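Local coordinates for 11S globulin beta subunit (Cucurbita maxima, PDB 2EVX), which stores nitrogen and carbon in the seed as a member of the 11S globulin family of reserve proteins, at residues 333-338 with 385-390; 348-353 with 393-398; 183-188 with 204-209. All coordinates share one frame; numbering follows the deposited sequence.

In the fold
Contact 3 comes first along the chain, in a loop of the N-terminal cupin half; contacts 1 and 2 both belong to the C-terminal cupin half. Their segments alternate in sequence, 333-338, 348-353, 385-390 and 393-398, so the two pairings cross. Contact 1 joins strands 334-340 and 384-390 of one antiparallel sheet, contact 2 strands 345-350 and 393-400 of another, and their centres are about 12 Å apart. Contact 3 lies about 40 Å from contact 1 and about 31 Å from contact 2, centre to centre. Contacts 1 and 2, joined by a probable S390 OG to N353 OD1 hydrogen bond, thus tie two sheets of one cupin half together, while contacts 1 and 3 meet neighbouring subunits of the trimer.

Contact 1: residues 333-338 with 385-390; sequences AMVAPH and VIKRAS
H338 and V385 close one end of this antiparallel strand pair with two backbone bonds, H338 N to V385 O at 3.0 Å and V385 N to H338 O at 2.8 Å. V385 CG1 lies over one face of the imidazole in a CH-pi contact, 3.7 Å from the H338 ring centroid. With chi1 at 66°, the H338 ring lies back along its own strand, and ND1 donates to A336 O at 2.7 Å, a bond that holds the ring's rotation. An alanine here would remove the ring, and is likely to leave A336 O without its side-chain partner and a gap under V385 CG1. Close by, P337 and I386 run side by side, CB of P337 lying 3.4 Å from CG1 of I386. A beta bulge shifts the register by one between V335 and H338. Beyond it V335 N bonds K387 O, whereas the return bond from K387 N to V335 O is weak. On the opposite face from V335 and K387, the methyl CE of M334 sits 4.0 Å above the centre of the R388 guanidinium plane, and F217 of the second subunit packs on I386 and R388. The looser end is the far one: A389 N still bonds A333 O at 2.9 Å, but S390 makes no contact across the pair and is partly exposed. K387 lies alongside V335 and makes a cation-pi contact with W396. K387 and R447, which lies beside H338, are magnesium-binding residues, and the K387 side chain comes within about 3 Å of a bound magnesium ion. The chemistry thus sets K387 and its magnesium ion on the face shared with V335 and H338, and on the other a seam with the second subunit that mixes apolar side chains with the R388 guanidinium.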
loop_
_atom_site.group_PDB
_atom_site.type_symbol
_atom_site.label_atom_id
_atom_site.label_comp_id
_atom_site.label_asym_id
_atom_site.label_seq_id
_atom_site.Cartn_x
_atom_site.Cartn_y
_atom_site.Cartn_z
ATOM N N ALA A 333 32.470 -18.270 -13.587
ATOM C CA ALA A 333 31.277 -17.827 -14.308
ATOM C C ALA A 333 30.822 -16.486 -13.713
ATOM O O ALA A 333 30.968 -16.240 -12.510
ATOM C CB ALA A 333 30.165 -18.871 -14.206
ATOM N N MET A 334 30.277 -15.626 -14.568
ATOM C CA MET A 334 29.837 -14.303 -14.156
ATOM C C MET A 334 28.402 -13.993 -14.567
ATOM O O MET A 334 27.972 -14.358 -15.662
ATOM C CB MET A 334 30.777 -13.245 -14.762
ATOM C CG MET A 334 30.283 -11.802 -14.664
ATOM S SD MET A 334 31.320 -10.584 -15.552
ATOM C CE MET A 334 32.510 -10.172 -14.260
ATOM N N VAL A 335 27.663 -13.334 -13.674
ATOM C CA VAL A 335 26.299 -12.922 -13.970
ATOM C C VAL A 335 26.470 -11.499 -14.509
ATOM O O VAL A 335 27.041 -10.642 -13.844
ATOM C CB VAL A 335 25.407 -12.908 -12.703
ATOM C CG1 VAL A 335 24.031 -12.375 -13.045
ATOM C CG2 VAL A 335 25.285 -14.320 -12.124
ATOM N N ALA A 336 25.997 -11.260 -15.722
ATOM C CA ALA A 336 26.133 -9.953 -16.352
ATOM C C ALA A 336 25.550 -8.814 -15.528
ATOM O O ALA A 336 24.666 -9.024 -14.706
ATOM C CB ALA A 336 25.477 -9.975 -17.731
ATOM N N PRO A 337 26.052 -7.584 -15.737
ATOM C CA PRO A 337 25.529 -6.445 -14.981
ATOM C C PRO A 337 24.030 -6.307 -15.195
ATOM O O PRO A 337 23.517 -6.538 -16.287
ATOM C CB PRO A 337 26.324 -5.259 -15.534
ATOM C CG PRO A 337 26.800 -5.731 -16.859
ATOM C CD PRO A 337 27.162 -7.158 -16.601
ATOM N N HIS A 338 23.329 -5.920 -14.138
ATOM C CA HIS A 338 21.888 -5.788 -14.223
ATOM C C HIS A 338 21.323 -5.223 -12.924
ATOM O O HIS A 338 22.020 -5.114 -11.914
ATOM C CB HIS A 338 21.270 -7.164 -14.441
ATOM C CG HIS A 338 21.449 -8.078 -13.272
ATOM N ND1 HIS A 338 22.661 -8.653 -12.959
ATOM C CD2 HIS A 338 20.583 -8.480 -12.310
ATOM C CE1 HIS A 338 22.536 -9.372 -11.858
ATOM N NE2 HIS A 338 21.285 -9.284 -11.443
ATOM N N VAL A 385 24.256 -4.434 -10.419
ATOM C CA VAL A 385 25.105 -5.427 -9.773
ATOM C C VAL A 385 25.799 -6.320 -10.797
ATOM O O VAL A 385 25.380 -6.415 -11.957
ATOM C CB VAL A 385 24.270 -6.298 -8.775
ATOM C CG1 VAL A 385 23.055 -6.841 -9.470
ATOM C CG2 VAL A 385 25.102 -7.443 -8.224
ATOM N N ILE A 386 26.875 -6.957 -10.350
ATOM C CA ILE A 386 27.687 -7.846 -11.166
ATOM C C ILE A 386 28.216 -8.934 -10.256
ATOM O O ILE A 386 28.633 -8.661 -9.133
ATOM C CB ILE A 386 28.876 -7.092 -11.786
ATOM C CG1 ILE A 386 28.372 -6.195 -12.924
ATOM C CG2 ILE A 386 29.952 -8.080 -12.234
ATOM C CD1 ILE A 386 29.454 -5.451 -13.666
ATOM N N LYS A 387 28.191 -10.172 -10.729
ATOM C CA LYS A 387 28.674 -11.274 -9.916
ATOM C C LYS A 387 29.633 -12.180 -10.657
ATOM O O LYS A 387 29.469 -12.451 -11.848
ATOM C CB LYS A 387 27.495 -12.085 -9.369
ATOM C CG LYS A 387 26.798 -11.406 -8.197
ATOM C CD LYS A 387 25.571 -12.174 -7.696
ATOM C CE LYS A 387 24.336 -11.917 -8.556
ATOM N NZ LYS A 387 23.096 -12.416 -7.898
ATOM N N ARG A 388 30.646 -12.636 -9.936
ATOM C CA ARG A 388 31.644 -13.520 -10.499
ATOM C C ARG A 388 32.044 -14.562 -9.474
ATOM O O ARG A 388 32.582 -14.235 -8.416
ATOM C CB ARG A 388 32.863 -12.725 -10.940
ATOM C CG ARG A 388 34.180 -13.404 -10.642
ATOM C CD ARG A 388 35.187 -13.012 -11.673
ATOM N NE ARG A 388 34.846 -13.608 -12.957
ATOM C CZ ARG A 388 35.302 -13.169 -14.123
ATOM N NH1 ARG A 388 36.112 -12.118 -14.158
ATOM N NH2 ARG A 388 34.962 -13.791 -15.248
ATOM N N ALA A 389 31.783 -15.822 -9.799
ATOM C CA ALA A 389 32.102 -16.924 -8.905
ATOM C C ALA A 389 33.605 -17.165 -8.774
ATOM O O ALA A 389 34.385 -16.850 -9.674
ATOM C CB ALA A 389 31.416 -18.192 -9.391
ATOM N N SER A 390 33.995 -17.717 -7.631
ATOM C CA SER A 390 35.388 -18.040 -7.363
ATOM C C SER A 390 35.706 -19.275 -8.202
ATOM O O SER A 390 34.910 -19.660 -9.064
ATOM C CB SER A 390 35.579 -18.357 -5.875
ATOM O OG SER A 390 34.879 -19.533 -5.495
#

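Contact 2: residues 348-353 with 393-398; sequences YATRGN and GFEWIA
A classic beta bulge marks this antiparallel pairing, with T350 and R351 both facing E395. T350 N reaches E395 O at 2.7 Å and R351 N reaches it at 3.2 Å, from the same face of the carbonyl plane, so one oxygen is gripped by two amides; E395 N returns a bond to R351 O. Before the bulge, Y348 and I397 exchange backbone bonds, and CG2 of I397 lies at the edge of the tyrosine ring, 3.7 Å from Y348 CD2. Past it, G352 takes a positive phi of 70° and the chain turns a corner, after which N353 N bonds G393 O.

On the face shared with Y348 and I397, R351 and E395 lie alongside each other. R351 NH1 makes a salt bridge to E395 OE2 at 2.8 Å, while OE1 of E395 stands over one face of the guanidinium, the two planes 57° apart. Near A349, F394 has CG anti to its backbone N (chi1 -174°), which brings CE2 to 3.5 Å from A349 CB, and V371 packs on both residues. W396, on the A349 face, has its side chain about 4 Å from a bound magnesium ion. Such a bulge where a strand bends from one sheet into the next suits the curled antiparallel barrel of the cupin fold.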
loop_
_atom_site.group_PDB
_atom_site.type_symbol
_atom_site.label_atom_id
_atom_site.label_comp_id
_atom_site.label_asym_id
_atom_site.label_seq_id
_atom_site.Cartn_x
_atom_site.Cartn_y
_atom_site.Cartn_z
ATOM N N TYR A 348 21.053 -15.214 -0.667
ATOM C CA TYR A 348 21.665 -16.058 0.356
ATOM C C TYR A 348 22.521 -17.075 -0.383
ATOM O O TYR A 348 22.017 -17.814 -1.227
ATOM C CB TYR A 348 20.613 -16.802 1.178
ATOM C CG TYR A 348 21.222 -17.870 2.048
ATOM C CD1 TYR A 348 21.788 -17.558 3.281
ATOM C CD2 TYR A 348 21.281 -19.193 1.615
ATOM C CE1 TYR A 348 22.403 -18.542 4.062
ATOM C CE2 TYR A 348 21.891 -20.183 2.387
ATOM C CZ TYR A 348 22.449 -19.853 3.607
ATOM O OH TYR A 348 23.044 -20.832 4.372
ATOM N N ALA A 349 23.813 -17.108 -0.076
ATOM C CA ALA A 349 24.709 -18.047 -0.740
ATOM C C ALA A 349 24.617 -19.431 -0.097
ATOM O O ALA A 349 24.849 -19.593 1.101
ATOM C CB ALA A 349 26.148 -17.531 -0.694
ATOM N N THR A 350 24.277 -20.423 -0.916
ATOM C CA THR A 350 24.120 -21.798 -0.465
ATOM C C THR A 350 25.359 -22.649 -0.676
ATOM O O THR A 350 25.471 -23.719 -0.093
ATOM C CB THR A 350 22.983 -22.460 -1.200
ATOM O OG1 THR A 350 23.227 -22.367 -2.607
ATOM C CG2 THR A 350 21.673 -21.776 -0.867
ATOM N N ARG A 351 26.278 -22.179 -1.517
ATOM C CA ARG A 351 27.515 -22.909 -1.782
ATOM C C ARG A 351 28.586 -22.070 -2.480
ATOM O O ARG A 351 28.278 -21.209 -3.304
ATOM C CB ARG A 351 27.238 -24.150 -2.638
ATOM C CG ARG A 351 28.490 -24.980 -2.916
ATOM C CD ARG A 351 28.350 -25.884 -4.134
ATOM N NE ARG A 351 27.551 -27.082 -3.873
ATOM C CZ ARG A 351 27.312 -28.037 -4.774
ATOM N NH1 ARG A 351 27.811 -27.936 -6.004
ATOM N NH2 ARG A 351 26.579 -29.099 -4.447
ATOM N N GLY A 352 29.847 -22.343 -2.154
ATOM C CA GLY A 352 30.945 -21.629 -2.771
ATOM C C GLY A 352 31.045 -20.176 -2.351
ATOM O O GLY A 352 30.692 -19.812 -1.222
ATOM N N ASN A 353 31.539 -19.340 -3.260
ATOM C CA ASN A 353 31.682 -17.919 -2.978
ATOM C C ASN A 353 31.900 -17.161 -4.274
ATOM O O ASN A 353 32.169 -17.762 -5.312
ATOM C CB ASN A 353 32.851 -17.658 -2.018
ATOM C CG ASN A 353 34.201 -17.726 -2.708
ATOM O OD1 ASN A 353 34.762 -18.809 -2.916
ATOM N ND2 ASN A 353 34.724 -16.564 -3.083
ATOM N N GLY A 393 33.181 -21.963 -7.743
ATOM C CA GLY A 393 31.819 -21.764 -8.210
ATOM C C GLY A 393 31.001 -21.058 -7.138
ATOM O O GLY A 393 31.457 -20.910 -5.998
ATOM N N PHE A 394 29.787 -20.637 -7.492
ATOM C CA PHE A 394 28.914 -19.921 -6.562
ATOM C C PHE A 394 27.455 -20.318 -6.789
ATOM O O PHE A 394 26.984 -20.360 -7.928
ATOM C CB PHE A 394 29.100 -18.413 -6.778
ATOM C CG PHE A 394 28.363 -17.544 -5.790
ATOM C CD1 PHE A 394 27.413 -16.628 -6.229
ATOM C CD2 PHE A 394 28.651 -17.606 -4.432
ATOM C CE1 PHE A 394 26.764 -15.782 -5.326
ATOM C CE2 PHE A 394 28.010 -16.766 -3.522
ATOM C CZ PHE A 394 27.067 -15.854 -3.969
ATOM N N GLU A 395 26.753 -20.613 -5.701
ATOM C CA GLU A 395 25.345 -21.009 -5.753
ATOM C C GLU A 395 24.517 -20.249 -4.727
ATOM O O GLU A 395 24.904 -20.156 -3.560
ATOM C CB GLU A 395 25.215 -22.498 -5.488
ATOM C CG GLU A 395 25.614 -23.343 -6.660
ATOM C CD GLU A 395 25.767 -24.793 -6.278
ATOM O OE1 GLU A 395 24.893 -25.305 -5.542
ATOM O OE2 GLU A 395 26.762 -25.413 -6.719
ATOM N N TRP A 396 23.360 -19.744 -5.150
ATOM C CA TRP A 396 22.522 -18.957 -4.245
ATOM C C TRP A 396 21.003 -19.054 -4.428
ATOM O O TRP A 396 20.501 -19.554 -5.438
ATOM C CB TRP A 396 22.917 -17.487 -4.383
ATOM C CG TRP A 396 22.453 -16.906 -5.663
ATOM C CD1 TRP A 396 21.282 -16.246 -5.885
ATOM C CD2 TRP A 396 23.107 -16.995 -6.924
ATOM N NE1 TRP A 396 21.161 -15.921 -7.211
ATOM C CE2 TRP A 396 22.270 -16.371 -7.873
ATOM C CE3 TRP A 396 24.321 -17.551 -7.352
ATOM C CZ2 TRP A 396 22.604 -16.282 -9.218
ATOM C CZ3 TRP A 396 24.658 -17.466 -8.692
ATOM C CH2 TRP A 396 23.799 -16.836 -9.611
ATOM N N ILE A 397 20.279 -18.550 -3.430
ATOM C CA ILE A 397 18.822 -18.498 -3.468
ATOM C C ILE A 397 18.470 -17.035 -3.215
ATOM O O ILE A 397 18.671 -16.522 -2.124
ATOM C CB ILE A 397 18.168 -19.408 -2.381
ATOM C CG1 ILE A 397 16.647 -19.288 -2.452
ATOM C CG2 ILE A 397 18.630 -19.022 -0.999
ATOM C CD1 ILE A 397 16.068 -19.621 -3.804
ATOM N N ALA A 398 17.959 -16.358 -4.233
ATOM C CA ALA A 398 17.616 -14.945 -4.097
ATOM C C ALA A 398 16.129 -14.667 -3.905
ATOM O O ALA A 398 15.342 -14.827 -4.829
ATOM C CB ALA A 398 18.125 -14.178 -5.313
#

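Contact 3: residues 183-188 with 204-209; sequences PEQVER and EKSGNI
P183 and S206 meet where two pieces of irregular chain run past each other in the long loop after strand 176-178 of the N-terminal cupin half. Residues 191-203 between the pieces are not modelled, so E204 is the first residue placed after the gap. One hydrogen bond spans the contact, from S206 OG to P183 O, 2.8 Å long, with the donor tilted 20° from the carbonyl plane. S206 holds OG between its backbone N and carbonyl carbon (chi1 62°), which aims the hydroxyl at the other piece. Around this bond the packing is light. CB of Q185 approaches S206 OG to 3.8 Å and S206 CB to 4.1 Å, so the start of the glutamine side chain lies against the serine. On the other flank, the P183 ring offers CD to G207 O at 4.0 Å.

A second shell fixes both backbones: D240 accepts from E184 N and R241 donates to E184 O, P183 packs on Y178, and N208 ND2 donates to L232 O, linking the second piece to helix 226-233. The third subunit packs on this contact, with its F362 on Q185 and E204 and its V384 on I209, and G207 makes backbone hydrogen bonds to the same neighbour. The contact therefore lies at the interface with a neighbouring subunit and ties two pieces of one loop together there, far from the magnesium sites. E204 and E184 are exposed, whereas P183 and S206 are buried. Just beyond G207, N208 OD1 accepts from F210 N, two residues on, as in an Asx turn.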
loop_
_atom_site.group_PDB
_atom_site.type_symbol
_atom_site.label_atom_id
_atom_site.label_comp_id
_atom_site.label_asym_id
_atom_site.label_seq_id
_atom_site.Cartn_x
_atom_site.Cartn_y
_atom_site.Cartn_z
ATOM N N PRO A 183 9.537 -21.270 23.762
ATOM C CA PRO A 183 10.679 -20.779 22.984
ATOM C C PRO A 183 11.215 -19.391 23.309
ATOM O O PRO A 183 10.452 -18.441 23.499
ATOM C CB PRO A 183 10.154 -20.849 21.558
ATOM C CG PRO A 183 8.754 -20.388 21.739
ATOM C CD PRO A 183 8.293 -21.141 22.976
ATOM N N GLU A 184 12.541 -19.288 23.352
ATOM C CA GLU A 184 13.216 -18.022 23.610
ATOM C C GLU A 184 13.009 -17.240 22.321
ATOM O O GLU A 184 13.605 -17.556 21.294
ATOM C CB GLU A 184 14.711 -18.260 23.851
ATOM C CG GLU A 184 14.992 -19.278 24.957
ATOM C CD GLU A 184 16.422 -19.819 24.945
ATOM O OE1 GLU A 184 16.862 -20.365 23.904
ATOM O OE2 GLU A 184 17.104 -19.710 25.989
ATOM N N GLN A 185 12.137 -16.239 22.375
ATOM C CA GLN A 185 11.820 -15.416 21.206
ATOM C C GLN A 185 13.048 -14.657 20.661
ATOM O O GLN A 185 13.429 -13.594 21.172
ATOM C CB GLN A 185 10.685 -14.441 21.568
ATOM C CG GLN A 185 11.112 -13.121 22.244
ATOM C CD GLN A 185 11.885 -13.276 23.562
ATOM O OE1 GLN A 185 12.410 -12.291 24.094
ATOM N NE2 GLN A 185 11.950 -14.497 24.092
ATOM N N VAL A 186 13.677 -15.212 19.626
ATOM C CA VAL A 186 14.855 -14.578 19.041
ATOM C C VAL A 186 14.627 -14.248 17.568
ATOM O O VAL A 186 15.465 -13.589 16.934
ATOM C CB VAL A 186 16.105 -15.479 19.167
ATOM C CG1 VAL A 186 15.961 -16.702 18.255
ATOM C CG2 VAL A 186 17.370 -14.670 18.844
ATOM N N GLU A 187 13.492 -14.705 17.031
ATOM C CA GLU A 187 13.144 -14.435 15.639
ATOM C C GLU A 187 13.151 -12.910 15.484
ATOM O O GLU A 187 12.993 -12.376 14.381
ATOM C CB GLU A 187 11.733 -14.947 15.307
ATOM C CG GLU A 187 11.200 -16.083 16.186
ATOM C CD GLU A 187 10.908 -15.666 17.626
ATOM O OE1 GLU A 187 10.512 -16.546 18.420
ATOM O OE2 GLU A 187 11.065 -14.474 17.971
ATOM N N ARG A 188 13.341 -12.221 16.609
ATOM C CA ARG A 188 13.398 -10.766 16.645
ATOM C C ARG A 188 13.937 -10.238 17.985
ATOM O O ARG A 188 14.300 -9.059 18.097
ATOM C CB ARG A 188 12.010 -10.183 16.372
ATOM C CG ARG A 188 12.062 -8.756 15.886
ATOM C CD ARG A 188 13.002 -8.612 14.699
ATOM N NE ARG A 188 12.809 -7.339 14.015
ATOM C CZ ARG A 188 12.040 -7.178 12.943
ATOM N NH1 ARG A 188 11.396 -8.214 12.429
ATOM N NH2 ARG A 188 11.905 -5.979 12.393
ATOM N N GLU A 204 12.828 -11.425 29.924
ATOM C CA GLU A 204 11.665 -11.847 29.147
ATOM C C GLU A 204 11.457 -13.366 29.171
ATOM O O GLU A 204 12.228 -14.129 28.573
ATOM C CB GLU A 204 11.795 -11.364 27.688
ATOM C CG GLU A 204 10.761 -11.957 26.702
ATOM C CD GLU A 204 9.328 -11.491 26.953
ATOM O OE1 GLU A 204 9.026 -10.299 26.689
ATOM O OE2 GLU A 204 8.506 -12.321 27.413
ATOM N N LYS A 205 10.411 -13.794 29.873
ATOM C CA LYS A 205 10.068 -15.213 29.964
ATOM C C LYS A 205 8.944 -15.518 28.958
ATOM O O LYS A 205 7.801 -15.798 29.340
ATOM C CB LYS A 205 9.636 -15.560 31.400
ATOM C CG LYS A 205 10.810 -15.727 32.372
ATOM C CD LYS A 205 10.350 -15.882 33.822
ATOM C CE LYS A 205 10.121 -14.531 34.497
ATOM N NZ LYS A 205 9.108 -13.692 33.803
ATOM N N SER A 206 9.293 -15.453 27.672
ATOM C CA SER A 206 8.357 -15.692 26.577
ATOM C C SER A 206 7.915 -17.150 26.470
ATOM O O SER A 206 8.736 -18.064 26.543
ATOM C CB SER A 206 8.995 -15.266 25.259
ATOM O OG SER A 206 10.145 -16.049 25.005
ATOM N N GLY A 207 6.612 -17.354 26.287
ATOM C CA GLY A 207 6.077 -18.696 26.165
ATOM C C GLY A 207 5.288 -18.867 24.880
ATOM O O GLY A 207 5.611 -18.243 23.870
ATOM N N ASN A 208 4.269 -19.726 24.910
ATOM C CA ASN A 208 3.425 -19.955 23.741
ATOM C C ASN A 208 2.131 -19.195 23.973
ATOM O O ASN A 208 1.873 -18.763 25.082
ATOM C CB ASN A 208 3.160 -21.457 23.518
ATOM C CG ASN A 208 2.461 -22.129 24.699
ATOM O OD1 ASN A 208 1.487 -21.604 25.260
ATOM N ND2 ASN A 208 2.946 -23.310 25.063
ATOM N N ILE A 209 1.316 -19.031 22.939
ATOM C CA ILE A 209 0.074 -18.267 23.066
ATOM C C ILE A 209 -0.859 -18.649 24.218
ATOM O O ILE A 209 -1.684 -17.846 24.638
ATOM C CB ILE A 209 -0.747 -18.324 21.769
ATOM C CG1 ILE A 209 -1.173 -19.767 21.507
ATOM C CG2 ILE A 209 0.069 -17.787 20.606
ATOM C CD1 ILE A 209 -2.102 -19.909 20.345
#